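Local coordinates for protein chitosanase (PDB 7C6C) that hydrolyses the beta-1,4 linkages between glucosamine units within partly acetylated chitosan chains as a secreted family 46 glycosidase, at residues Met123-Asn128 with Ser155-Ile160; Val144-Asp149 with Asp190-Pro195. All coordinates share one frame; numbering follows the deposited sequence.

Contact 1: residues Met123-Asn128 with Ser155-Ile160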
ATOM      1  N   MET A 123     -11.322  -0.171  -3.585  1.00 13.56           N
ATOM      2  CA  MET A 123     -12.740  -0.465  -3.379  1.00 14.08           C
ATOM      3  C   MET A 123     -13.477  -0.630  -4.703  1.00 15.83           C
ATOM      4  O   MET A 123     -14.406  -1.443  -4.794  1.00 16.73           O
ATOM      5  CB  MET A 123     -13.406   0.609  -2.511  1.00 14.29           C
ATOM      6  CG  MET A 123     -12.853   0.730  -1.090  1.00 14.45           C
ATOM      7  SD  MET A 123     -12.806  -0.817  -0.146  1.00 14.94           S
ATOM      8  CE  MET A 123     -11.090  -1.300  -0.336  1.00 15.97           C
ATOM      9  N   LYS A 124     -13.076   0.125  -5.731  1.00 16.19           N
ATOM     10  CA  LYS A 124     -13.715   0.005  -7.037  1.00 17.55           C
ATOM     11  C   LYS A 124     -13.426  -1.351  -7.665  1.00 17.38           C
ATOM     12  O   LYS A 124     -14.335  -2.013  -8.178  1.00 18.20           O
ATOM     13  CB  LYS A 124     -13.251   1.138  -7.954  1.00 20.19           C
ATOM     14  CG  LYS A 124     -13.850   1.069  -9.352  1.00 23.36           C
ATOM     15  CD  LYS A 124     -13.336   2.185 -10.248  1.00 26.70           C
ATOM     16  CE  LYS A 124     -14.139   2.264 -11.538  1.00 29.07           C
ATOM     17  NZ  LYS A 124     -13.539   3.224 -12.499  1.00 30.73           N
ATOM     18  N   ARG A 125     -12.163  -1.782  -7.646  1.00 17.20           N
ATOM     19  CA  ARG A 125     -11.844  -3.093  -8.200  1.00 17.19           C
ATOM     20  C   ARG A 125     -12.454  -4.214  -7.367  1.00 16.86           C
ATOM     21  O   ARG A 125     -12.842  -5.253  -7.916  1.00 17.74           O
ATOM     22  CB  ARG A 125     -10.331  -3.266  -8.357  1.00 18.55           C
ATOM     23  CG  ARG A 125      -9.697  -2.323  -9.384  1.00 19.36           C
ATOM     24  CD  ARG A 125      -8.501  -2.966 -10.082  1.00 21.05           C
ATOM     25  NE  ARG A 125      -7.756  -2.030 -10.928  1.00 22.62           N
ATOM     26  CZ  ARG A 125      -8.017  -1.806 -12.211  1.00 23.97           C
ATOM     27  NH1 ARG A 125      -9.018  -2.437 -12.809  1.00 23.62           N
ATOM     28  NH2 ARG A 125      -7.279  -0.944 -12.896  1.00 25.08           N
ATOM     29  N   SER A 126     -12.573  -4.015  -6.049  1.00 16.77           N
ATOM     30  CA  SER A 126     -13.288  -4.969  -5.206  1.00 16.85           C
ATOM     31  C   SER A 126     -14.741  -5.089  -5.640  1.00 18.01           C
ATOM     32  O   SER A 126     -15.276  -6.198  -5.755  1.00 18.17           O
ATOM     33  CB  SER A 126     -13.211  -4.518  -3.747  1.00 16.39           C
ATOM     34  OG  SER A 126     -11.894  -4.620  -3.243  1.00 15.63           O
ATOM     35  N   ASP A 127     -15.396  -3.947  -5.881  1.00 18.89           N
ATOM     36  CA  ASP A 127     -16.769  -3.965  -6.370  1.00 21.13           C
ATOM     37  C   ASP A 127     -16.860  -4.679  -7.708  1.00 21.77           C
ATOM     38  O   ASP A 127     -17.775  -5.480  -7.933  1.00 22.55           O
ATOM     39  CB  ASP A 127     -17.293  -2.537  -6.522  1.00 23.82           C
ATOM     40  CG  ASP A 127     -17.478  -1.831  -5.198  1.00 27.36           C
ATOM     41  OD1 ASP A 127     -17.424  -2.502  -4.147  1.00 28.69           O
ATOM     42  OD2 ASP A 127     -17.682  -0.597  -5.219  1.00 29.40           O
ATOM     43  N   ASN A 128     -15.912  -4.406  -8.611  1.00 22.21           N
ATOM     44  CA  ASN A 128     -15.931  -5.054  -9.918  1.00 23.37           C
ATOM     45  C   ASN A 128     -15.777  -6.564  -9.804  1.00 22.63           C
ATOM     46  O   ASN A 128     -16.334  -7.308 -10.622  1.00 23.42           O
ATOM     47  CB  ASN A 128     -14.838  -4.474 -10.819  1.00 25.45           C
ATOM     48  CG  ASN A 128     -15.034  -2.995 -11.108  1.00 28.58           C
ATOM     49  OD1 ASN A 128     -16.141  -2.468 -10.996  1.00 30.30           O
ATOM     50  ND2 ASN A 128     -13.956  -2.321 -11.500  1.00 29.20           N
ATOM     51  N   SER A 155       1.246  -5.596 -10.873  1.00 15.36           N
ATOM     52  CA  SER A 155       0.272  -4.615 -10.425  1.00 15.24           C
ATOM     53  C   SER A 155      -0.931  -5.277  -9.762  1.00 14.56           C
ATOM     54  O   SER A 155      -1.205  -6.468  -9.933  1.00 15.67           O
ATOM     55  CB  SER A 155      -0.222  -3.773 -11.597  1.00 16.26           C
ATOM     56  OG  SER A 155      -0.927  -4.575 -12.533  1.00 17.13           O
ATOM     57  N   PHE A 156      -1.660  -4.453  -9.010  1.00 14.88           N
ATOM     58  CA  PHE A 156      -2.908  -4.834  -8.354  1.00 14.78           C
ATOM     59  C   PHE A 156      -3.849  -5.572  -9.303  1.00 15.84           C
ATOM     60  O   PHE A 156      -4.297  -6.689  -9.011  1.00 16.02           O
ATOM     61  CB  PHE A 156      -3.532  -3.531  -7.846  1.00 14.78           C
ATOM     62  CG  PHE A 156      -4.874  -3.663  -7.186  1.00 14.13           C
ATOM     63  CD1 PHE A 156      -5.182  -4.708  -6.323  1.00 13.61           C
ATOM     64  CD2 PHE A 156      -5.823  -2.672  -7.399  1.00 13.87           C
ATOM     65  CE1 PHE A 156      -6.425  -4.759  -5.707  1.00 13.97           C
ATOM     66  CE2 PHE A 156      -7.058  -2.717  -6.791  1.00 13.99           C
ATOM     67  CZ  PHE A 156      -7.361  -3.761  -5.942  1.00 13.62           C
ATOM     68  N   TYR A 157      -4.169  -4.962 -10.446  1.00 17.05           N
ATOM     69  CA  TYR A 157      -5.138  -5.588 -11.341  1.00 18.37           C
ATOM     70  C   TYR A 157      -4.563  -6.820 -12.030  1.00 18.94           C
ATOM     71  O   TYR A 157      -5.310  -7.760 -12.323  1.00 19.48           O
ATOM     72  CB  TYR A 157      -5.699  -4.569 -12.336  1.00 20.29           C
ATOM     73  CG  TYR A 157      -6.881  -5.077 -13.137  1.00 22.05           C
ATOM     74  CD1 TYR A 157      -7.950  -5.715 -12.516  1.00 23.05           C
ATOM     75  CD2 TYR A 157      -6.929  -4.913 -14.516  1.00 23.17           C
ATOM     76  CE1 TYR A 157      -9.026  -6.184 -13.247  1.00 24.50           C
ATOM     77  CE2 TYR A 157      -7.999  -5.377 -15.255  1.00 24.20           C
ATOM     78  CZ  TYR A 157      -9.045  -6.008 -14.615  1.00 25.28           C
ATOM     79  OH  TYR A 157     -10.114  -6.474 -15.343  1.00 26.86           O
ATOM     80  N   ALA A 158      -3.250  -6.850 -12.282  1.00 18.71           N
ATOM     81  CA  ALA A 158      -2.637  -8.070 -12.802  1.00 18.76           C
ATOM     82  C   ALA A 158      -2.833  -9.233 -11.837  1.00 18.81           C
ATOM     83  O   ALA A 158      -3.118 -10.361 -12.254  1.00 19.52           O
ATOM     84  CB  ALA A 158      -1.151  -7.848 -13.075  1.00 19.44           C
ATOM     85  N   LEU A 159      -2.700  -8.971 -10.536  1.00 18.00           N
ATOM     86  CA  LEU A 159      -2.921 -10.024  -9.548  1.00 17.61           C
ATOM     87  C   LEU A 159      -4.380 -10.463  -9.521  1.00 17.93           C
ATOM     88  O   LEU A 159      -4.668 -11.660  -9.405  1.00 18.65           O
ATOM     89  CB  LEU A 159      -2.481  -9.554  -8.162  1.00 17.20           C
ATOM     90  CG  LEU A 159      -1.002  -9.190  -8.020  1.00 17.98           C
ATOM     91  CD1 LEU A 159      -0.682  -8.874  -6.582  1.00 18.54           C
ATOM     92  CD2 LEU A 159      -0.085 -10.287  -8.547  1.00 19.92           C
ATOM     93  N   ILE A 160      -5.315  -9.512  -9.612  1.00 17.92           N
ATOM     94  CA  ILE A 160      -6.735  -9.862  -9.658  1.00 18.76           C
ATOM     95  C   ILE A 160      -7.020 -10.759 -10.853  1.00 20.14           C
ATOM     96  O   ILE A 160      -7.677 -11.801 -10.730  1.00 20.37           O
ATOM     97  CB  ILE A 160      -7.611  -8.595  -9.676  1.00 18.61           C
ATOM     98  CG1 ILE A 160      -7.579  -7.880  -8.326  1.00 18.28           C
ATOM     99  CG2 ILE A 160      -9.049  -8.938 -10.064  1.00 19.14           C
ATOM    100  CD1 ILE A 160      -8.262  -6.533  -8.351  1.00 17.92           C
TER

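Contact 2: residues Val144-Asp149 with Asp190-Pro195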
ATOM      1  N   VAL A 144      -2.879  -2.887  -3.268  1.00 11.52           N
ATOM      2  CA  VAL A 144      -2.633  -1.763  -4.167  1.00 11.97           C
ATOM      3  C   VAL A 144      -1.566  -0.835  -3.599  1.00 11.68           C
ATOM      4  O   VAL A 144      -0.787  -0.242  -4.352  1.00 12.17           O
ATOM      5  CB  VAL A 144      -3.940  -1.040  -4.559  1.00 12.74           C
ATOM      6  CG1 VAL A 144      -4.473  -0.192  -3.419  1.00 13.42           C
ATOM      7  CG2 VAL A 144      -3.726  -0.176  -5.799  1.00 14.07           C
ATOM      8  N   ILE A 145      -1.488  -0.718  -2.274  1.00 11.34           N
ATOM      9  CA  ILE A 145      -0.471   0.133  -1.670  1.00 11.62           C
ATOM     10  C   ILE A 145       0.922  -0.390  -1.984  1.00 11.79           C
ATOM     11  O   ILE A 145       1.832   0.387  -2.301  1.00 13.75           O
ATOM     12  CB  ILE A 145      -0.723   0.293  -0.160  1.00 12.12           C
ATOM     13  CG1 ILE A 145      -1.913   1.228   0.076  1.00 13.03           C
ATOM     14  CG2 ILE A 145       0.528   0.812   0.540  1.00 12.79           C
ATOM     15  CD1 ILE A 145      -2.414   1.230   1.480  1.00 13.62           C
ATOM     16  N   GLN A 146       1.116  -1.710  -1.919  1.00 11.20           N
ATOM     17  CA  GLN A 146       2.443  -2.252  -2.189  1.00 11.18           C
ATOM     18  C   GLN A 146       2.714  -2.392  -3.685  1.00 11.71           C
ATOM     19  O   GLN A 146       3.810  -2.064  -4.154  1.00 12.50           O
ATOM     20  CB  GLN A 146       2.636  -3.594  -1.484  1.00 12.13           C
ATOM     21  CG  GLN A 146       3.996  -4.206  -1.781  1.00 12.84           C
ATOM     22  CD  GLN A 146       4.298  -5.451  -0.962  1.00 12.58           C
ATOM     23  OE1 GLN A 146       3.408  -6.248  -0.659  1.00 13.53           O
ATOM     24  NE2 GLN A 146       5.569  -5.643  -0.633  1.00 14.45           N
ATOM     25  N   HIS A 147       1.736  -2.874  -4.450  1.00 11.54           N
ATOM     26  CA  HIS A 147       1.967  -3.260  -5.836  1.00 12.05           C
ATOM     27  C   HIS A 147       1.660  -2.156  -6.837  1.00 12.75           C
ATOM     28  O   HIS A 147       2.103  -2.244  -7.989  1.00 13.54           O
ATOM     29  CB  HIS A 147       1.126  -4.495  -6.172  1.00 12.43           C
ATOM     30  CG  HIS A 147       1.511  -5.712  -5.394  1.00 12.47           C
ATOM     31  ND1 HIS A 147       2.239  -6.750  -5.941  1.00 13.18           N
ATOM     32  CD2 HIS A 147       1.266  -6.057  -4.109  1.00 12.79           C
ATOM     33  CE1 HIS A 147       2.421  -7.682  -5.020  1.00 13.08           C
ATOM     34  NE2 HIS A 147       1.842  -7.286  -3.899  1.00 12.77           N
ATOM     35  N   GLY A 148       0.919  -1.131  -6.434  1.00 13.21           N
ATOM     36  CA  GLY A 148       0.486  -0.094  -7.346  1.00 13.95           C
ATOM     37  C   GLY A 148      -0.692  -0.527  -8.199  1.00 15.28           C
ATOM     38  O   GLY A 148      -1.026  -1.705  -8.307  1.00 15.47           O
ATOM     39  N   ASP A 149      -1.322   0.460  -8.840  1.00 16.18           N
ATOM     40  CA  ASP A 149      -2.457   0.234  -9.733  1.00 18.48           C
ATOM     41  C   ASP A 149      -2.083   0.460 -11.198  1.00 18.80           C
ATOM     42  O   ASP A 149      -2.883   0.964 -11.986  1.00 19.17           O
ATOM     43  CB  ASP A 149      -3.647   1.106  -9.334  1.00 19.92           C
ATOM     44  CG  ASP A 149      -4.963   0.642  -9.951  1.00 21.87           C
ATOM     45  OD1 ASP A 149      -5.087  -0.548 -10.309  1.00 22.00           O
ATOM     46  OD2 ASP A 149      -5.882   1.480 -10.079  1.00 24.37           O
ATOM     47  N   ASP A 190       3.324 -15.510  -4.678  1.00 17.55           N
ATOM     48  CA  ASP A 190       4.188 -15.852  -5.802  1.00 18.31           C
ATOM     49  C   ASP A 190       4.765 -14.601  -6.447  1.00 18.25           C
ATOM     50  O   ASP A 190       5.932 -14.584  -6.855  1.00 18.91           O
ATOM     51  CB  ASP A 190       3.405 -16.665  -6.832  1.00 20.86           C
ATOM     52  CG  ASP A 190       3.079 -18.065  -6.350  1.00 24.58           C
ATOM     53  OD1 ASP A 190       3.724 -18.540  -5.391  1.00 24.95           O
ATOM     54  OD2 ASP A 190       2.179 -18.694  -6.944  1.00 26.53           O
ATOM     55  N   ASP A 191       3.967 -13.541  -6.540  1.00 17.68           N
ATOM     56  CA  ASP A 191       4.458 -12.316  -7.159  1.00 17.26           C
ATOM     57  C   ASP A 191       5.513 -11.634  -6.295  1.00 16.65           C
ATOM     58  O   ASP A 191       6.488 -11.081  -6.818  1.00 17.36           O
ATOM     59  CB  ASP A 191       3.297 -11.367  -7.438  1.00 17.29           C
ATOM     60  CG  ASP A 191       3.720 -10.184  -8.264  1.00 16.91           C
ATOM     61  OD1 ASP A 191       4.137 -10.427  -9.412  1.00 17.47           O
ATOM     62  OD2 ASP A 191       3.656  -9.036  -7.776  1.00 16.92           O
ATOM     63  N   LEU A 192       5.332 -11.660  -4.972  1.00 15.59           N
ATOM     64  CA  LEU A 192       6.316 -11.058  -4.076  1.00 15.77           C
ATOM     65  C   LEU A 192       7.627 -11.829  -4.096  1.00 16.78           C
ATOM     66  O   LEU A 192       8.700 -11.232  -3.948  1.00 17.66           O
ATOM     67  CB  LEU A 192       5.762 -10.983  -2.653  1.00 14.76           C
ATOM     68  CG  LEU A 192       4.606 -10.006  -2.444  1.00 14.09           C
ATOM     69  CD1 LEU A 192       4.025 -10.186  -1.051  1.00 14.03           C
ATOM     70  CD2 LEU A 192       5.059  -8.568  -2.681  1.00 14.09           C
ATOM     71  N   MET A 193       7.562 -13.148  -4.284  1.00 18.16           N
ATOM     72  CA  MET A 193       8.767 -13.969  -4.299  1.00 20.07           C
ATOM     73  C   MET A 193       9.527 -13.852  -5.610  1.00 21.10           C
ATOM     74  O   MET A 193      10.755 -13.945  -5.614  1.00 22.32           O
ATOM     75  CB  MET A 193       8.399 -15.430  -4.022  1.00 21.42           C
ATOM     76  CG  MET A 193       7.969 -15.633  -2.581  1.00 22.63           C
ATOM     77  SD  MET A 193       9.281 -15.368  -1.373  1.00 25.05           S
ATOM     78  CE  MET A 193      10.192 -16.903  -1.528  1.00 27.20           C
ATOM     79  N   ASN A 194       8.834 -13.651  -6.724  1.00 21.10           N
ATOM     80  CA  ASN A 194       9.477 -13.599  -8.037  1.00 21.71           C
ATOM     81  C   ASN A 194       8.784 -12.562  -8.904  1.00 21.23           C
ATOM     82  O   ASN A 194       8.118 -12.890  -9.893  1.00 21.71           O
ATOM     83  CB  ASN A 194       9.492 -14.980  -8.695  1.00 24.42           C
ATOM     84  CG  ASN A 194      10.422 -15.946  -7.987  1.00 26.75           C
ATOM     85  OD1 ASN A 194      11.646 -15.789  -8.032  1.00 28.04           O
ATOM     86  ND2 ASN A 194       9.852 -16.940  -7.324  1.00 27.67           N
ATOM     87  N   PRO A 195       8.927 -11.283  -8.559  1.00 19.56           N
ATOM     88  CA  PRO A 195       8.272 -10.237  -9.345  1.00 19.40           C
ATOM     89  C   PRO A 195       8.912 -10.093 -10.714  1.00 19.47           C
ATOM     90  O   PRO A 195      10.093 -10.393 -10.913  1.00 20.24           O
ATOM     91  CB  PRO A 195       8.501  -8.971  -8.511  1.00 19.42           C
ATOM     92  CG  PRO A 195       9.721  -9.259  -7.717  1.00 19.94           C
ATOM     93  CD  PRO A 195       9.697 -10.731  -7.430  1.00 19.78           C
TER

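Contact 1: residues Met123-Asn128 with Ser155-Ile160
The guanidinium of R125 lies almost flat on the ring of Y157, the two planes only 15° apart and their centres 4.1 Å from each other. NH1 of R125 sits over the middle of that ring face, 3.4 Å from Y157 CG, whereas CZ is displaced from the ring normal, which makes this an off-centre cation-pi stack. At the edge of the guanidinium, near its plane, comes CD2 of F156, whose ring is turned 69° from it. The methylene part of R125 runs past F156 in the opposite direction, with R125 CD 3.6 Å from F156 CE2. F156 also carries CD1 of I160 over one face, and the same methyl lies 3.9 Å from R125 CB. The arginine chain bends at its second torsion, passing along F156 before its flat end reaches Y157. The polar end of R125 has a stronger partner beyond the two segments: NE forms a salt bridge with D149, which probably fixes the rotation of the guanidinium against the tyrosine. S155 is the N-cap of helix 156-167, its OG accepting from A158 N at 3.3 Å. M140 and V144 of helix 134-147 also pack against F156. With axes 11.6 Å apart and crossing at -18°, the segments form a nearly parallel helix pair, bridged by one long arginine, in the mainly helical, lysozyme-clan fold of family 46 chitosanases.

Contact 2: residues Val144-Asp149 with Asp190-Pro195
H147 ND1 is hydrogen-bonded to D154 O, outside the two segments, and has D191 OD2 3.3 Å away at the ring edge, in plane. The same carboxylate oxygen is equally near H147 CE1, so it faces the ND1-CE1 side of the imidazole. The carboxylate plane is inclined by 32° to the ring, and the two side chains come from opposite directions. L192 supplies the apolar half of the interface. Its CD2 methyl approaches the imidazole obliquely, 3.6 Å from H147 CE1, and also packs against the amide of Q146, at 3.5 Å from Q146 OE1 and 3.6 Å from Q146 NE2. Q146 reaches it with an extended chain, CG anti to the backbone N (chi1 178°). R188 of helix 177-193 hydrogen-bonds to both H147 NE2 and Q146 OE1, while S207 holds Q146 NE2, so the amide is gripped at both ends and its rotation is fixed where the leucine methyl touches it. W204 packs on Q146, D191 and L192, and its ring meets that of H147. Helix 134-147 stops at G148, which has positive phi (78°), its N still bonded to V144 O at 2.8 Å. The side chain of Q146 comes about 5 Å from that of E19, the predicted proton donor, placing this buried polar network of helix ends beside the probable catalytic centre of a family 46 chitosanase.

From the N terminus, the chain runs down helix 104-128, which ends in the first segment of contact 1, then through helix 134-147, whose last turn opens contact 2. The following loop leads into helix 156-167, where contact 1 closes after 26 intervening residues; contact 2 closes after 40 intervening residues, at the end of helix 177-193. The segments therefore alternate, and the two loops cross. Contact 1 joins helices 104-128 and 156-167, contact 2 joins helices 134-147 and 177-193, and segment 144-149 touches both sides of contact 1. At that junction G148 O probably accepts from F156 N, and L159 packs on H147.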